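Local coordinates for protein BauA (Acinetobacter baumannii, PDB 6HCP) that is the outer-membrane receptor for ferric preacinetobactin and probably carries this iron-loaded siderophore into the cell as a TonB-dependent transporter, at residues 49-54 against 145-150; 56-61 against 477-482; 361-366 against 425-430; 436-441 against 466-471. All coordinates share one frame; numbering follows the deposited sequence. Where two conformers were deposited one is given.

Contact 1 (49-54 against 145-150)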
# COMPACT_ATOMS: atom_id res chain seq x y z
N VAL A 49 -29.69 -14.31 -28.46
CA VAL A 49 -30.89 -14.08 -27.66
C VAL A 49 -31.69 -15.39 -27.58
O VAL A 49 -32.74 -15.55 -28.22
CB VAL A 49 -31.68 -12.90 -28.23
CG1 VAL A 49 -32.88 -12.54 -27.37
CG2 VAL A 49 -30.78 -11.70 -28.41
N GLY A 50 -31.11 -16.35 -26.87
CA GLY A 50 -31.57 -17.74 -26.86
C GLY A 50 -31.85 -18.21 -28.28
O GLY A 50 -31.05 -17.95 -29.19
N PHE A 51 -32.98 -18.91 -28.49
CA PHE A 51 -33.21 -19.55 -29.80
C PHE A 51 -33.59 -18.53 -30.88
O PHE A 51 -33.67 -18.90 -32.05
CB PHE A 51 -34.20 -20.72 -29.65
CG PHE A 51 -35.67 -20.41 -29.65
CD1 PHE A 51 -36.17 -19.24 -29.10
CD2 PHE A 51 -36.58 -21.34 -30.12
CE1 PHE A 51 -37.54 -19.00 -29.03
CE2 PHE A 51 -37.94 -21.11 -30.05
CZ PHE A 51 -38.42 -19.94 -29.49
N LEU A 52 -33.74 -17.24 -30.55
CA LEU A 52 -33.91 -16.21 -31.58
C LEU A 52 -32.57 -15.97 -32.32
O LEU A 52 -32.56 -15.37 -33.38
CB LEU A 52 -34.41 -14.89 -30.98
CG LEU A 52 -35.70 -14.96 -30.17
CD1 LEU A 52 -36.04 -13.59 -29.59
CD2 LEU A 52 -36.85 -15.48 -31.03
N GLY A 53 -31.47 -16.49 -31.78
CA GLY A 53 -30.15 -16.36 -32.35
C GLY A 53 -29.57 -14.95 -32.22
O GLY A 53 -29.94 -14.16 -31.33
N SER A 54 -28.61 -14.64 -33.08
CA SER A 54 -27.83 -13.42 -32.98
C SER A 54 -28.69 -12.20 -33.28
O SER A 54 -29.32 -12.10 -34.31
CB SER A 54 -26.61 -13.49 -33.88
OG SER A 54 -25.92 -12.26 -33.86
N SER A 145 -35.74 -16.03 -19.04
CA SER A 145 -35.79 -16.18 -20.46
C SER A 145 -36.31 -17.56 -20.89
O SER A 145 -35.78 -18.14 -21.85
CB SER A 145 -34.40 -15.94 -21.02
OG SER A 145 -33.50 -16.94 -20.56
N ALA A 146 -37.32 -18.12 -20.19
CA ALA A 146 -37.73 -19.53 -20.48
C ALA A 146 -38.20 -19.70 -21.94
O ALA A 146 -37.89 -20.70 -22.59
CB ALA A 146 -38.80 -20.00 -19.51
N LEU A 147 -38.89 -18.71 -22.49
CA LEU A 147 -39.32 -18.84 -23.90
C LEU A 147 -38.09 -19.07 -24.79
O LEU A 147 -38.09 -19.92 -25.68
CB LEU A 147 -40.10 -17.60 -24.37
CG LEU A 147 -40.31 -17.55 -25.89
CD1 LEU A 147 -41.12 -18.75 -26.37
CD2 LEU A 147 -40.93 -16.24 -26.34
N LEU A 148 -37.05 -18.28 -24.54
CA LEU A 148 -35.84 -18.28 -25.40
C LEU A 148 -34.97 -19.50 -25.15
O LEU A 148 -34.33 -20.00 -26.07
CB LEU A 148 -35.04 -17.01 -25.12
CG LEU A 148 -35.81 -15.70 -25.17
CD1 LEU A 148 -34.90 -14.52 -24.87
CD2 LEU A 148 -36.51 -15.54 -26.51
N ASN A 149 -34.88 -19.93 -23.88
CA ASN A 149 -33.79 -20.79 -23.43
C ASN A 149 -34.29 -22.08 -22.77
O ASN A 149 -33.48 -22.96 -22.48
CB ASN A 149 -32.87 -20.05 -22.45
CG ASN A 149 -31.87 -19.18 -23.16
OD1 ASN A 149 -31.25 -19.62 -24.12
ND2 ASN A 149 -31.78 -17.92 -22.76
N GLY A 150 -35.58 -22.17 -22.45
CA GLY A 150 -36.07 -23.28 -21.66
C GLY A 150 -35.60 -23.17 -20.21
O GLY A 150 -35.47 -22.08 -19.67
O HOH W 1 -29.41 -16.49 -24.03
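Leu148 reaches from helix 146-149 into the turn made by residues 49-52, its CG opposite its own carbonyl carbon (chi1 -51°), which sends its two methyl branches to different partners. CD1 runs beside the Val49 side chain, which points the same way, with Val49 CG1 3.8 Å from Leu148 CD1. CD2 is met at a slant by Leu52, whose CD1 lies 3.7 Å from Leu148 CD2. Gly50 has no side chain, so its CA can come within 3.3 Å of Asn149 OD1; its positive phi suits glycine too. The Asn149 amide is fixed through ND2, which donates almost straight, and in the amide plane, to Ser145 OG at 3.0 Å. The same ND2 also donates to a water that Gly50 N reaches weakly. Phe51 N donates to Leu148 O at 3.0 Å, tilted 23° from the carbonyl plane. Leu147 O lies obliquely to the Phe51 ring, 3.5 Å from its CE1. Arg443 of the barrel wall hydrogen-bonds the same oxygen and forms a cation-pi contact with the ring. A tight turn packed on a short helix and faced by a barrel arginine places this contact in the plug, the domain folded inside the barrel of TonB-dependent receptors.

Contact 2 (56-61 against 477-482)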
# COMPACT_ATOMS: atom_id res chain seq x y z
N LYS A 56 -28.58 -7.67 -32.91
CA LYS A 56 -27.86 -6.45 -32.60
C LYS A 56 -28.46 -5.79 -31.36
O LYS A 56 -29.66 -5.85 -31.15
CB LYS A 56 -27.93 -5.46 -33.78
CG LYS A 56 -27.21 -5.90 -35.05
CD LYS A 56 -27.25 -4.82 -36.13
CE LYS A 56 -27.69 -5.31 -37.49
NZ LYS A 56 -26.77 -6.34 -38.04
N PHE A 57 -27.61 -5.03 -30.65
CA PHE A 57 -27.96 -4.18 -29.50
C PHE A 57 -29.30 -3.47 -29.68
O PHE A 57 -30.25 -3.64 -28.87
CB PHE A 57 -26.79 -3.20 -29.26
CG PHE A 57 -27.02 -2.20 -28.16
CD1 PHE A 57 -27.08 -2.59 -26.83
CD2 PHE A 57 -27.11 -0.84 -28.45
CE1 PHE A 57 -27.24 -1.65 -25.82
CE2 PHE A 57 -27.30 0.09 -27.45
CZ PHE A 57 -27.35 -0.31 -26.13
N LEU A 58 -29.43 -2.65 -30.73
CA LEU A 58 -30.61 -1.79 -30.89
C LEU A 58 -31.84 -2.57 -31.39
O LEU A 58 -32.94 -2.01 -31.45
CB LEU A 58 -30.31 -0.67 -31.89
CG LEU A 58 -29.39 0.43 -31.37
CD1 LEU A 58 -29.12 1.43 -32.49
CD2 LEU A 58 -30.00 1.11 -30.16
N ASP A 59 -31.64 -3.83 -31.76
CA ASP A 59 -32.76 -4.67 -32.23
C ASP A 59 -33.20 -5.67 -31.15
O ASP A 59 -33.98 -6.57 -31.44
CB ASP A 59 -32.35 -5.46 -33.47
CG ASP A 59 -32.07 -4.60 -34.69
OD1 ASP A 59 -32.65 -3.52 -34.77
OD2 ASP A 59 -31.22 -5.02 -35.51
N THR A 60 -32.61 -5.60 -29.96
CA THR A 60 -32.84 -6.62 -28.92
C THR A 60 -33.71 -6.03 -27.81
O THR A 60 -33.28 -5.11 -27.10
CB THR A 60 -31.51 -7.11 -28.35
OG1 THR A 60 -30.72 -7.68 -29.39
CG2 THR A 60 -31.71 -8.15 -27.26
N PRO A 61 -34.95 -6.54 -27.63
CA PRO A 61 -35.86 -6.00 -26.61
C PRO A 61 -35.62 -6.67 -25.24
O PRO A 61 -36.57 -7.02 -24.53
CB PRO A 61 -37.23 -6.35 -27.16
CG PRO A 61 -36.99 -7.67 -27.86
CD PRO A 61 -35.58 -7.60 -28.43
N LYS A 477 -30.70 5.43 -34.09
CA LYS A 477 -29.80 5.43 -32.92
C LYS A 477 -30.51 5.06 -31.61
O LYS A 477 -29.84 4.91 -30.57
CB LYS A 477 -29.16 6.80 -32.76
CG LYS A 477 -28.08 7.11 -33.80
CD LYS A 477 -27.54 8.51 -33.72
CE LYS A 477 -26.58 8.83 -34.85
NZ LYS A 477 -26.03 10.20 -34.69
N ILE A 478 -31.85 5.16 -31.59
CA ILE A 478 -32.65 5.09 -30.39
C ILE A 478 -33.69 3.98 -30.54
O ILE A 478 -34.52 4.02 -31.46
CB ILE A 478 -33.35 6.43 -30.12
CG1 ILE A 478 -32.36 7.59 -29.98
CG2 ILE A 478 -34.27 6.32 -28.92
CD1 ILE A 478 -33.02 8.94 -29.91
N SER A 479 -33.74 3.07 -29.56
CA SER A 479 -34.76 2.04 -29.51
C SER A 479 -35.49 2.11 -28.17
O SER A 479 -34.88 2.33 -27.14
CB SER A 479 -34.17 0.67 -29.73
OG SER A 479 -33.72 0.51 -31.07
N VAL A 480 -36.81 1.90 -28.21
CA VAL A 480 -37.60 1.71 -27.01
C VAL A 480 -38.17 0.30 -27.06
O VAL A 480 -38.46 -0.21 -28.15
CB VAL A 480 -38.70 2.78 -26.90
CG1 VAL A 480 -39.72 2.65 -28.01
CG2 VAL A 480 -39.37 2.74 -25.54
N TYR A 481 -38.26 -0.37 -25.90
CA TYR A 481 -38.68 -1.77 -25.89
C TYR A 481 -39.46 -2.10 -24.62
O TYR A 481 -39.34 -1.46 -23.59
CB TYR A 481 -37.49 -2.70 -26.11
CG TYR A 481 -36.55 -2.85 -24.93
CD1 TYR A 481 -36.77 -3.82 -23.97
CD2 TYR A 481 -35.47 -2.00 -24.76
CE1 TYR A 481 -35.94 -3.93 -22.87
CE2 TYR A 481 -34.63 -2.10 -23.66
CZ TYR A 481 -34.84 -3.11 -22.73
OH TYR A 481 -34.07 -3.19 -21.61
N ALA A 482 -40.20 -3.21 -24.72
CA ALA A 482 -40.91 -3.78 -23.58
C ALA A 482 -40.96 -5.29 -23.75
O ALA A 482 -40.90 -5.81 -24.89
CB ALA A 482 -42.28 -3.19 -23.48
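This is a contact between plug and barrel wall: the 3-10 turn and loop of residues 56-61 lie against the start of strand 478-489, residues 58-61 running in the same direction as the strand. One side-chain hydrogen bond joins them. Ser479 points at the loop and its OG donates to Leu58 O at 2.7 Å, in the carbonyl plane and on a lone pair. The hydroxyl sits opposite the Ser479 carbonyl carbon (chi1 -69°), and serine is short enough to let the loop come this close. Beside it the Leu58 side chain leans over the strand's backbone, CD2 lying 3.8 Å from Lys477 O. In TonB-dependent receptors the plug fills the barrel and is held by such contacts with inward-facing residues, here Ser479 and Tyr481, while Ile478 and Val480 turn away from the loop. Farther along, Pro61 packs on Tyr481, with Pro61 CB 3.8 Å from Tyr481 CB. Thr60 O lies over one face of the tyrosine ring, and Pro61 O approaches the ring obliquely, 3.3 Å from Tyr481 CD1. Glu514 takes the hydrogen bond of the Tyr481 hydroxyl, and Lys518 donates to Thr60 O. Within the loop, Thr60 OG1 donates to Lys56 O at 2.8 Å from above its carbonyl plane, and Asp59 N reaches that oxygen from the opposite face.

Contact 3 (361-366 against 425-430)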
# COMPACT_ATOMS: atom_id res chain seq x y z
N VAL A 361 -45.21 -6.82 -43.96
CA VAL A 361 -44.73 -7.33 -42.65
C VAL A 361 -43.81 -8.53 -42.89
O VAL A 361 -44.17 -9.46 -43.57
CB VAL A 361 -45.91 -7.71 -41.74
CG1 VAL A 361 -45.43 -8.25 -40.40
CG2 VAL A 361 -46.85 -6.54 -41.55
N LYS A 362 -42.57 -8.44 -42.38
CA LYS A 362 -41.60 -9.48 -42.50
C LYS A 362 -41.66 -10.37 -41.24
O LYS A 362 -41.75 -9.87 -40.13
CB LYS A 362 -40.20 -8.89 -42.65
CG LYS A 362 -39.96 -8.14 -43.95
CD LYS A 362 -38.55 -7.58 -44.06
CE LYS A 362 -38.35 -6.75 -45.31
NZ LYS A 362 -37.37 -5.66 -45.08
N HIS A 363 -41.53 -11.68 -41.46
CA HIS A 363 -41.59 -12.69 -40.41
C HIS A 363 -40.26 -13.44 -40.36
O HIS A 363 -39.75 -13.90 -41.39
CB HIS A 363 -42.75 -13.66 -40.64
CG HIS A 363 -44.11 -13.05 -40.55
ND1 HIS A 363 -44.99 -13.37 -39.53
CD2 HIS A 363 -44.78 -12.21 -41.39
CE1 HIS A 363 -46.13 -12.73 -39.73
NE2 HIS A 363 -45.99 -11.93 -40.81
N GLN A 364 -39.71 -13.57 -39.15
CA GLN A 364 -38.56 -14.42 -38.88
C GLN A 364 -38.93 -15.31 -37.70
O GLN A 364 -39.27 -14.78 -36.64
CB GLN A 364 -37.36 -13.57 -38.47
CG GLN A 364 -36.05 -13.89 -39.16
CD GLN A 364 -35.09 -12.76 -38.89
OE1 GLN A 364 -35.01 -11.80 -39.66
NE2 GLN A 364 -34.60 -12.70 -37.67
N TRP A 365 -38.94 -16.63 -37.91
CA TRP A 365 -39.48 -17.55 -36.94
C TRP A 365 -38.43 -18.61 -36.62
O TRP A 365 -37.53 -18.87 -37.42
CB TRP A 365 -40.80 -18.18 -37.42
CG TRP A 365 -40.63 -18.97 -38.68
CD1 TRP A 365 -40.78 -18.49 -39.95
CD2 TRP A 365 -40.25 -20.34 -38.81
NE1 TRP A 365 -40.50 -19.47 -40.86
CE2 TRP A 365 -40.16 -20.62 -40.20
CE3 TRP A 365 -39.97 -21.37 -37.91
CZ2 TRP A 365 -39.83 -21.88 -40.69
CZ3 TRP A 365 -39.60 -22.61 -38.40
CH2 TRP A 365 -39.52 -22.85 -39.77
N VAL A 366 -38.64 -19.28 -35.48
CA VAL A 366 -37.83 -20.38 -35.08
C VAL A 366 -38.71 -21.39 -34.32
O VAL A 366 -39.62 -21.00 -33.60
CB VAL A 366 -36.65 -19.90 -34.21
CG1 VAL A 366 -37.12 -19.04 -33.05
CG2 VAL A 366 -35.81 -21.06 -33.70
N LEU A 425 -41.63 -22.31 -29.98
CA LEU A 425 -41.92 -21.64 -31.24
C LEU A 425 -41.96 -20.14 -30.97
O LEU A 425 -42.59 -19.70 -30.02
CB LEU A 425 -43.27 -22.15 -31.78
CG LEU A 425 -43.78 -21.51 -33.07
CD1 LEU A 425 -42.87 -21.84 -34.25
CD2 LEU A 425 -45.19 -21.97 -33.36
N ALA A 426 -41.36 -19.36 -31.88
CA ALA A 426 -41.49 -17.91 -31.84
C ALA A 426 -41.46 -17.32 -33.25
O ALA A 426 -40.85 -17.88 -34.15
CB ALA A 426 -40.40 -17.28 -30.99
N ASP A 427 -42.12 -16.18 -33.38
CA ASP A 427 -42.12 -15.39 -34.60
C ASP A 427 -41.84 -13.94 -34.21
O ASP A 427 -42.43 -13.43 -33.25
CB ASP A 427 -43.46 -15.49 -35.32
CG ASP A 427 -43.50 -14.84 -36.71
OD1 ASP A 427 -42.42 -14.66 -37.32
OD2 ASP A 427 -44.64 -14.63 -37.21
N THR A 428 -40.96 -13.30 -34.99
CA THR A 428 -40.74 -11.88 -34.90
C THR A 428 -41.32 -11.23 -36.17
O THR A 428 -40.87 -11.54 -37.26
CB THR A 428 -39.26 -11.51 -34.73
OG1 THR A 428 -38.73 -12.09 -33.53
CG2 THR A 428 -39.05 -10.01 -34.67
N LEU A 429 -42.34 -10.40 -35.98
CA LEU A 429 -42.99 -9.66 -37.03
C LEU A 429 -42.37 -8.26 -37.07
O LEU A 429 -42.46 -7.54 -36.07
CB LEU A 429 -44.49 -9.57 -36.72
CG LEU A 429 -45.27 -10.88 -36.74
CD1 LEU A 429 -45.05 -11.67 -35.46
CD2 LEU A 429 -46.74 -10.59 -36.89
N SER A 430 -41.87 -7.86 -38.25
CA SER A 430 -41.25 -6.52 -38.45
C SER A 430 -42.10 -5.69 -39.41
O SER A 430 -42.32 -6.12 -40.54
CB SER A 430 -39.84 -6.64 -38.98
OG SER A 430 -39.04 -7.43 -38.11
O HOH W 2 -38.03 -14.78 -34.18
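Asp427 holds its carboxylate carbon opposite the backbone N (chi1 -172°), while the ring of His363 turns away from its own carbonyl carbon (chi1 -65°); the two groups thus meet above neighbouring strands of the antiparallel beta-barrel. The angle between the strand directions is 161°. His363 ND1 donates to Asp427 OD2 at 2.7 Å, the oxygen using its syn lone pair and lying in the ring plane. Ring and carboxylate are nearly coplanar, and this short bond, perhaps strengthened by charge, probably limits rotation of both. The other ring nitrogen, NE2, bonds to Thr358, and Phe356 stacks on the ring. Leu429 closes in obliquely, its CD2 3.6 Å from His363 CE1. Trp365 shares this face, and its contact with a bound detergent suggests that it looks toward the membrane. On the opposite face, Val366 and Ala426 at one end are compact and buried and touch Phe51 and Leu52 of the plug. The backbones are joined by three hydrogen-bonded pairs, Lys362 with Ser430, Gln364 with Thr428 and Val366 with Ala426. In the central one, Thr428 N donates to Gln364 O at 2.8 Å. A water donates to that same oxygen, Gln364 O, at 2.8 Å and lies 2.9 Å from Thr428 OG1, which also bonds to Thr439.

Contact 4 (436-441 against 466-471). With C8E ((hydroxyethyloxy)tri(ethyloxy)octane), chain B.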
# COMPACT_ATOMS: atom_id res chain seq x y z
N VAL A 436 -40.62 -1.39 -36.29
CA VAL A 436 -41.44 -1.94 -35.21
C VAL A 436 -41.36 -3.46 -35.29
O VAL A 436 -41.59 -4.04 -36.35
CB VAL A 436 -42.90 -1.45 -35.27
CG1 VAL A 436 -43.72 -2.02 -34.12
CG2 VAL A 436 -42.98 0.06 -35.28
N GLN A 437 -40.86 -4.08 -34.21
CA GLN A 437 -40.56 -5.52 -34.21
C GLN A 437 -41.24 -6.18 -33.01
O GLN A 437 -41.00 -5.79 -31.86
CB GLN A 437 -39.05 -5.74 -34.17
CG GLN A 437 -38.34 -5.19 -35.39
CD GLN A 437 -36.84 -5.28 -35.28
OE1 GLN A 437 -36.29 -6.21 -34.69
NE2 GLN A 437 -36.16 -4.32 -35.90
N LEU A 438 -42.22 -7.04 -33.30
CA LEU A 438 -43.02 -7.73 -32.28
C LEU A 438 -42.64 -9.21 -32.28
O LEU A 438 -42.76 -9.88 -33.31
CB LEU A 438 -44.51 -7.58 -32.59
CG LEU A 438 -45.45 -8.41 -31.72
CD1 LEU A 438 -45.44 -7.92 -30.29
CD2 LEU A 438 -46.86 -8.37 -32.27
N THR A 439 -42.17 -9.69 -31.12
CA THR A 439 -41.80 -11.10 -30.97
C THR A 439 -42.85 -11.76 -30.06
O THR A 439 -43.21 -11.20 -29.04
CB THR A 439 -40.38 -11.25 -30.42
OG1 THR A 439 -39.44 -10.69 -31.32
CG2 THR A 439 -39.99 -12.70 -30.18
N LEU A 440 -43.38 -12.90 -30.49
CA LEU A 440 -44.38 -13.69 -29.76
C LEU A 440 -43.90 -15.14 -29.78
O LEU A 440 -43.49 -15.64 -30.84
CB LEU A 440 -45.74 -13.68 -30.49
CG LEU A 440 -46.44 -12.34 -30.66
CD1 LEU A 440 -47.70 -12.55 -31.49
CD2 LEU A 440 -46.79 -11.74 -29.31
N GLY A 441 -44.13 -15.86 -28.68
CA GLY A 441 -43.82 -17.26 -28.71
C GLY A 441 -44.36 -18.01 -27.49
O GLY A 441 -44.83 -17.41 -26.53
N PRO A 466 -45.36 -18.48 -22.06
CA PRO A 466 -45.36 -17.56 -23.20
C PRO A 466 -44.29 -16.48 -23.04
O PRO A 466 -43.79 -16.25 -21.94
CB PRO A 466 -46.76 -16.94 -23.10
CG PRO A 466 -47.00 -16.86 -21.60
CD PRO A 466 -46.29 -18.07 -21.01
N GLY A 467 -44.03 -15.75 -24.13
CA GLY A 467 -43.24 -14.53 -24.09
C GLY A 467 -43.69 -13.59 -25.19
O GLY A 467 -44.17 -14.05 -26.25
N VAL A 468 -43.63 -12.29 -24.90
CA VAL A 468 -43.90 -11.29 -25.90
C VAL A 468 -42.95 -10.11 -25.69
O VAL A 468 -42.62 -9.76 -24.56
CB VAL A 468 -45.37 -10.85 -25.86
CG1 VAL A 468 -45.78 -10.37 -24.48
CG2 VAL A 468 -45.68 -9.77 -26.90
N ALA A 469 -42.44 -9.57 -26.78
CA ALA A 469 -41.56 -8.43 -26.71
C ALA A 469 -41.84 -7.49 -27.89
O ALA A 469 -42.15 -7.94 -28.99
CB ALA A 469 -40.13 -8.89 -26.73
N LEU A 470 -41.73 -6.19 -27.63
CA LEU A 470 -41.96 -5.18 -28.64
C LEU A 470 -40.77 -4.22 -28.64
O LEU A 470 -40.37 -3.73 -27.58
CB LEU A 470 -43.26 -4.44 -28.31
CG LEU A 470 -43.62 -3.28 -29.23
CD1 LEU A 470 -43.78 -3.78 -30.66
CD2 LEU A 470 -44.89 -2.60 -28.74
N LEU A 471 -40.23 -3.98 -29.84
CA LEU A 471 -39.17 -3.03 -30.00
C LEU A 471 -39.53 -2.01 -31.09
O LEU A 471 -39.98 -2.39 -32.16
CB LEU A 471 -37.89 -3.77 -30.37
CG LEU A 471 -36.68 -2.84 -30.46
CD1 LEU A 471 -35.49 -3.41 -29.72
CD2 LEU A 471 -36.35 -2.52 -31.91
C1 C8E B . -50.21 -13.09 -18.90
C2 C8E B . -49.36 -12.54 -20.02
C3 C8E B . -49.33 -13.54 -21.17
C4 C8E B . -48.49 -13.06 -22.35
C5 C8E B . -49.17 -13.43 -23.66
C6 C8E B . -48.22 -13.86 -24.75
C7 C8E B . -48.79 -15.06 -25.46
C8 C8E B . -48.08 -15.23 -26.77
O9 C8E B . -48.41 -16.51 -27.26
C10 C8E B . -48.72 -16.55 -28.63
C11 C8E B . -48.43 -17.93 -29.21
O12 C8E B . -47.64 -17.78 -30.40
C13 C8E B . -48.15 -18.39 -31.58
C14 C8E B . -46.98 -18.89 -32.42
O15 C8E B . -46.02 -17.85 -32.61
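Leu440 and Val468 lie side by side on one face of the antiparallel beta-hairpin formed by strands 436-451 and 461-473 of the barrel. Leu440 CD2 comes within 3.3 Å of Val468 CG2, closer than usual van der Waals contact, so the pair is somewhat strained or imprecisely placed. The same valine methyl is approached across the strands by Leu438, whose CD1 lies 3.9 Å from Val468 CG2. One pair further on, Leu470 reaches over to Val436, with Leu470 CD1 3.9 Å from Val436 CG1; its CG lies opposite the backbone N (chi1 177°), and the branch leans across the gap between strands. Branched apolar residues suit this face, which carries bound detergent and probably faces lipid in the membrane. Six backbone hydrogen bonds set the register beneath them, pairing Gln437 with Leu471, Thr439 with Ala469 and Gly441 with Gly467. Thr439 N donates to Ala469 O at 2.8 Å and 170°. Gly441 and Gly467 pair on the inner face, where having no side chains lets Leu147 of the plug rest directly on the wall. Ala469 touches Pro61 there, and Leu471 packs against the backbone of Leu58 and Asp59. Beyond the outer face runs the detergent chain, its C7 3.6 Å from Pro466 CB and its O9 3.8 Å from Gly441 O.

Overall arrangement
Contacts 3 and 4 join neighbouring strands of the barrel wall and are only partly buried; backbone hydrogen bonding dominates them, with detergent on one face and plug on the other. Contact 1 is buried inside the plug and relies on leucine packing and a tight turn, while contact 2 joins plug to wall through a single polar bond and apolar packing. Contacts 2 and 4 use adjacent strands, 478-489 and 461-473, and contacts 3 and 4 meet where strand 412-431 pairs with 436-451. Contact 1 touches all three others: Val49 meets Thr60 of contact 2, Phe51 reaches the backbone of Leu425 in contact 3, and Leu52 lies on Thr439 of contact 4.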